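Local coordinates for S-adenosylmethionine dependent methyltransferase (PDB 3BKW), which probably transfers methyl groups from S-adenosylmethionine to an acceptor substrate, as members of its methyltransferase family generally do, at residues Glu76-Leu79 / Ala80-Arg83; His102-Gln105 / Asp106-Asp109; Pro225-Ala228 / Glu229-Asp232. One frame throughout, in Å; residues are numbered along the deposited sequence.

Contact 1: residues Glu76-Leu79 / Ala80-Arg83; sequences EKML and ARAR
Four consecutive i to i+4 hydrogen bonds run from the carbonyls of Glu76-Leu79 to the amides of Ala80-Arg83, among them Ala80 N to Glu76 O at 2.9 Å and Arg83 N to Leu79 O at 2.9 Å, so the eight residues form regular alpha-helix. Two pairs of side chains reach along its surface. Glu76 holds CG anti to the backbone N (chi1 -177°) and bends at chi2, which carries its carboxylate along the helix to Arg83, seven residues on. There OE2 meets Arg83 NH1 at 3.3 Å in a salt bridge whose hydrogen bond is weak; the two side chains cross at about a right angle, with carboxylate and guanidinium planes 24° apart. A water takes up the other oxygen, donating to Glu76 OE1 and accepting weakly from Arg83 NH2. That same nitrogen bonds the carbonyl of Tyr93, a stronger tie that fixes the guanidinium against strand 91-95. Close by, Leu79 CB lies 3.8 Å from Arg83 NH1, and the buried Leu79 and Ala82 pack on Tyr93. On another side of the helix, Met78, present as selenomethionine, bends at chi2 and chi3; in the conformer described, one of two, SE comes to 3.4 Å from Arg81 NH1, approaching the guanidinium obliquely. Phe54 makes a cation-pi contact with Arg81. Helix 76-84 is the connection between strands 68-73 and 91-95, a beta-alpha-beta crossover of the Rossmann-like methyltransferase fold.

Contact 2: residues His102-Gln105 / Asp106-Asp109; sequences HLPQ and DSFD. With EDO (1,2-ethanediol), chain F.
The turn leading into strand 108-114, part of the central sheet of the methyltransferase domain, is closed by a hydrogen bond from the Ser107 hydroxyl to the backbone carbonyl of Gln105. Ser107 OG donates to Gln105 O at 2.9 Å, coming in from above the carbonyl plane, not on a lone pair. Ser107 chi1 of -68° sets OG beside the backbone N, from where it also lies against the proline ring, 3.5 Å from Pro104 CB. Asp106, between the bonded residues, has positive phi and psi (52°/41°), the left-handed helical conformation that turns the chain; its OD1 is held by Ser135. With an alanine in place of Ser107, Gln105 O would probably lose this hydroxyl donor and the turn one of its internal ties. Farther in, the buried Phe108 ring receives Pro104 CG obliquely, 4.3 Å from CE2, while Leu103 CD2 makes a looser approach to the same atom and Tyr68 and Leu70 of strand 68-73 also touch the Phe108 side chain. Past the turn, Asp109 OD1 takes a hydrogen bond of 2.6 Å from O1 of an ethanediol, probably left by the crystallisation liquor, and makes a salt bridge with Arg46. The chemistry is thus divided: a hydroxyl-carbonyl bond closes the surface turn, apolar contacts cover Phe108, and a carboxylate paired with arginine still accepts a small diol.

Contact 3: residues Pro225-Ala228 / Glu229-Asp232; sequences PELA and EELD
With chi1 at -51° and a second bend at chi2 (-60°), Glu230 folds back over Leu227, whereas chi1 of 72° wedges Glu229 CG between its own backbone N and carbonyl carbon, pointing it at the Glu226 carbonyl. Both belong to a 3-10 helical segment between helix 218-223 and strand 236-242, wound by i to i+3 bonds: Glu230 N to Leu227 O at 2.9 Å and Leu231 N to Ala228 O at 3.2 Å. Each donor sits well above the plane of the carbonyl it bonds. Glu230 CG rests 3.3 Å from Leu227 O and 4.2 Å from Leu227 CD2, so the aliphatic part of the glutamate packs obliquely on the leucine; its OE1 forms a salt bridge with Arg233. Leu231 lays CB and CG beside Ala228 O. Leu227, Ala228 and Leu231 all touch Ile221, which seats the segment on helix 218-223. The far end meets the second subunit: Leu231 packs on Val174 of that chain and Asp232 OD1 bonds the backbone amide of Arg171 of the second subunit, while OD2 pairs with Arg165 of its own chain. Glu229 CG stands 3.5 Å from Glu226 O, and that carbonyl is satisfied by a water that donates to it and also to Glu230 OE2, each bond 2.7 Å long.

Along the chain the contacts follow in series, none touching another. Contacts 1 and 2 both lie in the methyltransferase domain, their centres about 22 Å apart and nearest atoms about 12 Å: helix 76-84 precedes strand 91-95 at one edge of the seven-stranded mixed sheet, and residues 102-109 come after that strand and run into strand 108-114, further in. Strand 68-73 links them, since it precedes the helix and also packs on Phe108. Contact 3 comes much later, just before strand 236-242, its centre about 33 Å from that of contact 1 and 39 Å from that of contact 2, across the chain's centre from the latter. It alone touches the second subunit; contacts 1 and 2 do not.

Contact 1: residues Glu76-Leu79 / Ala80-Arg83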
loop_
_atom_site.group_PDB
_atom_site.type_symbol
_atom_site.label_atom_id
_atom_site.label_comp_id
_atom_site.label_asym_id
_atom_site.label_seq_id
_atom_site.Cartn_x
_atom_site.Cartn_y
_atom_site.Cartn_z
ATOM N N GLU A 76 11.659 -9.735 -30.256
ATOM C CA GLU A 76 12.681 -9.213 -31.180
ATOM C C GLU A 76 12.065 -8.292 -32.238
ATOM O O GLU A 76 12.638 -7.246 -32.550
ATOM C CB GLU A 76 13.459 -10.353 -31.857
ATOM C CG GLU A 76 14.603 -9.910 -32.796
ATOM C CD GLU A 76 15.663 -9.051 -32.112
ATOM O OE1 GLU A 76 15.888 -9.232 -30.901
ATOM O OE2 GLU A 76 16.287 -8.210 -32.794
ATOM N N LYS A 77 10.908 -8.691 -32.774
ATOM C CA LYS A 77 10.180 -7.885 -33.768
ATOM C C LYS A 77 9.773 -6.512 -33.229
ATOM O O LYS A 77 9.875 -5.521 -33.956
ATOM C CB LYS A 77 8.954 -8.632 -34.311
ATOM C CG LYS A 77 9.329 -9.792 -35.222
ATOM C CD LYS A 77 8.105 -10.531 -35.743
ATOM C CE LYS A 77 8.508 -11.648 -36.702
ATOM N NZ LYS A 77 7.326 -12.406 -37.208
HETATM N N MSE A 78 9.363 -6.461 -31.957
HETATM C CA MSE A 78 8.970 -5.199 -31.345
HETATM C C MSE A 78 10.200 -4.316 -31.114
HETATM O O MSE A 78 10.138 -3.096 -31.313
HETATM C CB MSE A 78 8.167 -5.408 -30.062
HETATM C CG MSE A 78 7.649 -4.116 -29.488
HETATM SE SE MSE A 78 6.628 -3.043 -30.755
HETATM C CE MSE A 78 4.978 -4.056 -30.605
ATOM N N LEU A 79 11.323 -4.934 -30.735
ATOM C CA LEU A 79 12.598 -4.219 -30.564
ATOM C C LEU A 79 13.106 -3.673 -31.904
ATOM O O LEU A 79 13.710 -2.601 -31.937
ATOM C CB LEU A 79 13.665 -5.114 -29.917
ATOM C CG LEU A 79 13.420 -5.570 -28.473
ATOM C CD1 LEU A 79 14.523 -6.501 -28.024
ATOM C CD2 LEU A 79 13.299 -4.399 -27.515
ATOM N N ALA A 80 12.859 -4.402 -32.999
ATOM C CA ALA A 80 13.237 -3.949 -34.350
ATOM C C ALA A 80 12.514 -2.651 -34.725
ATOM O O ALA A 80 13.141 -1.740 -35.292
ATOM C CB ALA A 80 12.975 -5.052 -35.412
ATOM N N ARG A 81 11.221 -2.573 -34.391
ATOM C CA ARG A 81 10.408 -1.359 -34.624
ATOM C C ARG A 81 10.894 -0.205 -33.734
ATOM O O ARG A 81 10.976 0.938 -34.185
ATOM C CB ARG A 81 8.899 -1.614 -34.410
ATOM C CG ARG A 81 8.343 -2.773 -35.254
ATOM C CD ARG A 81 6.862 -2.674 -35.622
ATOM N NE ARG A 81 5.940 -2.523 -34.490
ATOM C CZ ARG A 81 5.405 -1.379 -34.033
ATOM N NH1 ARG A 81 4.568 -1.427 -32.989
ATOM N NH2 ARG A 81 5.672 -0.186 -34.584
ATOM N N ALA A 82 11.227 -0.515 -32.479
ATOM C CA ALA A 82 11.778 0.470 -31.535
ATOM C C ALA A 82 13.082 1.083 -32.055
ATOM O O ALA A 82 13.228 2.302 -32.042
ATOM C CB ALA A 82 12.008 -0.158 -30.156
ATOM N N ARG A 83 14.009 0.241 -32.520
ATOM C CA ARG A 83 15.292 0.728 -33.084
ATOM C C ARG A 83 15.072 1.679 -34.259
ATOM O O ARG A 83 15.637 2.782 -34.279
ATOM C CB ARG A 83 16.190 -0.425 -33.538
ATOM C CG ARG A 83 16.770 -1.228 -32.405
ATOM C CD ARG A 83 17.712 -2.296 -32.915
ATOM N NE ARG A 83 17.993 -3.293 -31.881
ATOM C CZ ARG A 83 17.369 -4.465 -31.726
ATOM N NH1 ARG A 83 16.430 -4.911 -32.567
ATOM N NH2 ARG A 83 17.726 -5.237 -30.708
HETATM O O HOH W 1 17.993 -8.293 -29.888
#

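Contact 2: residues His102-Gln105 / Asp106-Asp109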
loop_
_atom_site.group_PDB
_atom_site.type_symbol
_atom_site.label_atom_id
_atom_site.label_comp_id
_atom_site.label_asym_id
_atom_site.label_seq_id
_atom_site.Cartn_x
_atom_site.Cartn_y
_atom_site.Cartn_z
ATOM N N HIS A 102 19.017 -10.762 -16.050
ATOM C CA HIS A 102 20.364 -10.518 -15.578
ATOM C C HIS A 102 20.691 -9.073 -15.951
ATOM O O HIS A 102 20.367 -8.624 -17.048
ATOM C CB HIS A 102 21.340 -11.533 -16.171
ATOM C CG HIS A 102 21.088 -12.937 -15.708
ATOM N ND1 HIS A 102 20.270 -13.812 -16.391
ATOM C CD2 HIS A 102 21.521 -13.607 -14.613
ATOM C CE1 HIS A 102 20.220 -14.963 -15.746
ATOM N NE2 HIS A 102 20.971 -14.866 -14.664
ATOM N N LEU A 103 21.281 -8.337 -15.008
ATOM C CA LEU A 103 21.669 -6.951 -15.226
ATOM C C LEU A 103 23.054 -6.745 -14.634
ATOM O O LEU A 103 23.354 -7.328 -13.576
ATOM C CB LEU A 103 20.674 -5.968 -14.590
ATOM C CG LEU A 103 19.277 -5.786 -15.206
ATOM C CD1 LEU A 103 18.445 -4.820 -14.344
ATOM C CD2 LEU A 103 19.371 -5.279 -16.638
ATOM N N PRO A 104 23.901 -5.923 -15.296
ATOM C CA PRO A 104 25.204 -5.625 -14.737
ATOM C C PRO A 104 25.065 -4.797 -13.461
ATOM O O PRO A 104 24.180 -3.944 -13.362
ATOM C CB PRO A 104 25.894 -4.824 -15.850
ATOM C CG PRO A 104 24.812 -4.237 -16.608
ATOM C CD PRO A 104 23.711 -5.228 -16.588
ATOM N N GLN A 105 25.931 -5.073 -12.498
ATOM C CA GLN A 105 25.891 -4.439 -11.184
ATOM C C GLN A 105 26.267 -2.961 -11.255
ATOM O O GLN A 105 27.104 -2.590 -12.083
ATOM C CB GLN A 105 26.881 -5.154 -10.254
ATOM C CG GLN A 105 26.822 -4.753 -8.793
ATOM C CD GLN A 105 27.901 -5.430 -7.940
ATOM O OE1 GLN A 105 28.646 -6.294 -8.411
ATOM N NE2 GLN A 105 27.980 -5.027 -6.676
ATOM N N ASP A 106 25.610 -2.134 -10.426
ATOM C CA ASP A 106 25.965 -0.717 -10.250
ATOM C C ASP A 106 26.051 0.044 -11.594
ATOM O O ASP A 106 26.959 0.857 -11.811
ATOM C CB ASP A 106 27.314 -0.710 -9.480
ATOM C CG ASP A 106 27.750 0.659 -8.998
ATOM O OD1 ASP A 106 26.910 1.526 -8.750
ATOM O OD2 ASP A 106 28.976 0.859 -8.849
ATOM N N SER A 107 25.110 -0.253 -12.490
ATOM C CA SER A 107 25.104 0.276 -13.869
ATOM C C SER A 107 23.983 1.226 -14.258
ATOM O O SER A 107 24.012 1.790 -15.378
ATOM C CB SER A 107 25.129 -0.908 -14.830
ATOM O OG SER A 107 26.380 -1.561 -14.721
ATOM N N PHE A 108 23.003 1.413 -13.370
ATOM C CA PHE A 108 21.860 2.288 -13.652
ATOM C C PHE A 108 21.501 3.166 -12.482
ATOM O O PHE A 108 21.703 2.800 -11.338
ATOM C CB PHE A 108 20.649 1.451 -14.093
ATOM C CG PHE A 108 20.919 0.650 -15.307
ATOM C CD1 PHE A 108 20.827 1.237 -16.563
ATOM C CD2 PHE A 108 21.342 -0.675 -15.206
ATOM C CE1 PHE A 108 21.119 0.505 -17.703
ATOM C CE2 PHE A 108 21.621 -1.409 -16.342
ATOM C CZ PHE A 108 21.514 -0.813 -17.598
ATOM N N ASP A 109 20.986 4.346 -12.787
ATOM C CA ASP A 109 20.498 5.288 -11.786
ATOM C C ASP A 109 18.990 5.146 -11.608
ATOM O O ASP A 109 18.455 5.538 -10.571
ATOM C CB ASP A 109 20.810 6.714 -12.228
ATOM C CG ASP A 109 22.269 6.924 -12.453
ATOM O OD1 ASP A 109 23.019 6.796 -11.463
ATOM O OD2 ASP A 109 22.664 7.189 -13.609
HETATM C C1 EDO F . 21.662 7.065 -8.388
HETATM O O1 EDO F . 22.984 7.038 -8.906
HETATM C C2 EDO F . 21.270 8.510 -8.106
HETATM O O2 EDO F . 20.986 9.208 -9.340
#

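Contact 3: residues Pro225-Ala228 / Glu229-Asp232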
loop_
_atom_site.group_PDB
_atom_site.type_symbol
_atom_site.label_atom_id
_atom_site.label_comp_id
_atom_site.label_asym_id
_atom_site.label_seq_id
_atom_site.Cartn_x
_atom_site.Cartn_y
_atom_site.Cartn_z
ATOM N N PRO A 225 -14.072 11.517 -20.935
ATOM C CA PRO A 225 -15.229 11.093 -20.115
ATOM C C PRO A 225 -15.247 9.631 -19.650
ATOM O O PRO A 225 -15.735 9.343 -18.550
ATOM C CB PRO A 225 -16.413 11.370 -21.036
ATOM C CG PRO A 225 -15.958 12.527 -21.843
ATOM C CD PRO A 225 -14.508 12.337 -22.086
ATOM N N GLU A 226 -14.718 8.730 -20.476
ATOM C CA GLU A 226 -14.655 7.298 -20.137
ATOM C C GLU A 226 -13.830 6.988 -18.881
ATOM O O GLU A 226 -14.017 5.931 -18.281
ATOM C CB GLU A 226 -14.189 6.423 -21.320
ATOM C CG GLU A 226 -12.730 6.561 -21.791
ATOM C CD GLU A 226 -12.467 7.745 -22.720
ATOM O OE1 GLU A 226 -13.196 8.764 -22.671
ATOM O OE2 GLU A 226 -11.503 7.647 -23.505
ATOM N N LEU A 227 -12.923 7.895 -18.495
ATOM C CA LEU A 227 -12.147 7.737 -17.263
ATOM C C LEU A 227 -12.963 7.924 -15.965
ATOM O O LEU A 227 -12.463 7.568 -14.898
ATOM C CB LEU A 227 -10.956 8.703 -17.244
ATOM C CG LEU A 227 -9.908 8.534 -18.350
ATOM C CD1 LEU A 227 -8.883 9.661 -18.242
ATOM C CD2 LEU A 227 -9.240 7.168 -18.273
ATOM N N ALA A 228 -14.175 8.495 -16.035
ATOM C CA ALA A 228 -15.044 8.666 -14.848
ATOM C C ALA A 228 -15.244 7.364 -14.035
ATOM O O ALA A 228 -15.219 7.394 -12.798
ATOM C CB ALA A 228 -16.411 9.280 -15.244
ATOM N N GLU A 229 -15.394 6.228 -14.724
ATOM C CA GLU A 229 -15.555 4.926 -14.042
ATOM C C GLU A 229 -14.332 4.512 -13.201
ATOM O O GLU A 229 -14.463 3.756 -12.248
ATOM C CB GLU A 229 -15.944 3.812 -15.034
ATOM C CG GLU A 229 -14.846 3.369 -15.971
ATOM C CD GLU A 229 -15.310 2.326 -16.963
ATOM O OE1 GLU A 229 -16.395 2.483 -17.565
ATOM O OE2 GLU A 229 -14.567 1.353 -17.158
ATOM N N GLU A 230 -13.160 5.055 -13.524
ATOM C CA GLU A 230 -11.921 4.744 -12.802
ATOM C C GLU A 230 -11.946 5.286 -11.355
ATOM O O GLU A 230 -11.132 4.868 -10.550
ATOM C CB GLU A 230 -10.684 5.251 -13.568
ATOM C CG GLU A 230 -10.605 4.836 -15.080
ATOM C CD GLU A 230 -10.575 3.333 -15.303
ATOM O OE1 GLU A 230 -10.206 2.601 -14.372
ATOM O OE2 GLU A 230 -10.883 2.883 -16.431
ATOM N N LEU A 231 -12.882 6.199 -11.035
ATOM C CA LEU A 231 -13.067 6.674 -9.645
ATOM C C LEU A 231 -13.555 5.582 -8.686
ATOM O O LEU A 231 -13.316 5.660 -7.470
ATOM C CB LEU A 231 -14.029 7.860 -9.578
ATOM C CG LEU A 231 -13.564 9.129 -10.311
ATOM C CD1 LEU A 231 -14.609 10.230 -10.133
ATOM C CD2 LEU A 231 -12.215 9.622 -9.832
ATOM N N ASP A 232 -14.213 4.553 -9.214
ATOM C CA ASP A 232 -14.786 3.490 -8.387
ATOM C C ASP A 232 -13.814 2.414 -7.954
ATOM O O ASP A 232 -13.946 1.895 -6.851
ATOM C CB ASP A 232 -16.014 2.888 -9.064
ATOM C CG ASP A 232 -17.187 3.834 -9.038
ATOM O OD1 ASP A 232 -17.454 4.450 -7.980
ATOM O OD2 ASP A 232 -17.864 3.930 -10.060
HETATM O O HOH W 2 -17.250 6.866 -17.065
HETATM O O HOH W 3 -12.068 4.078 -18.577
#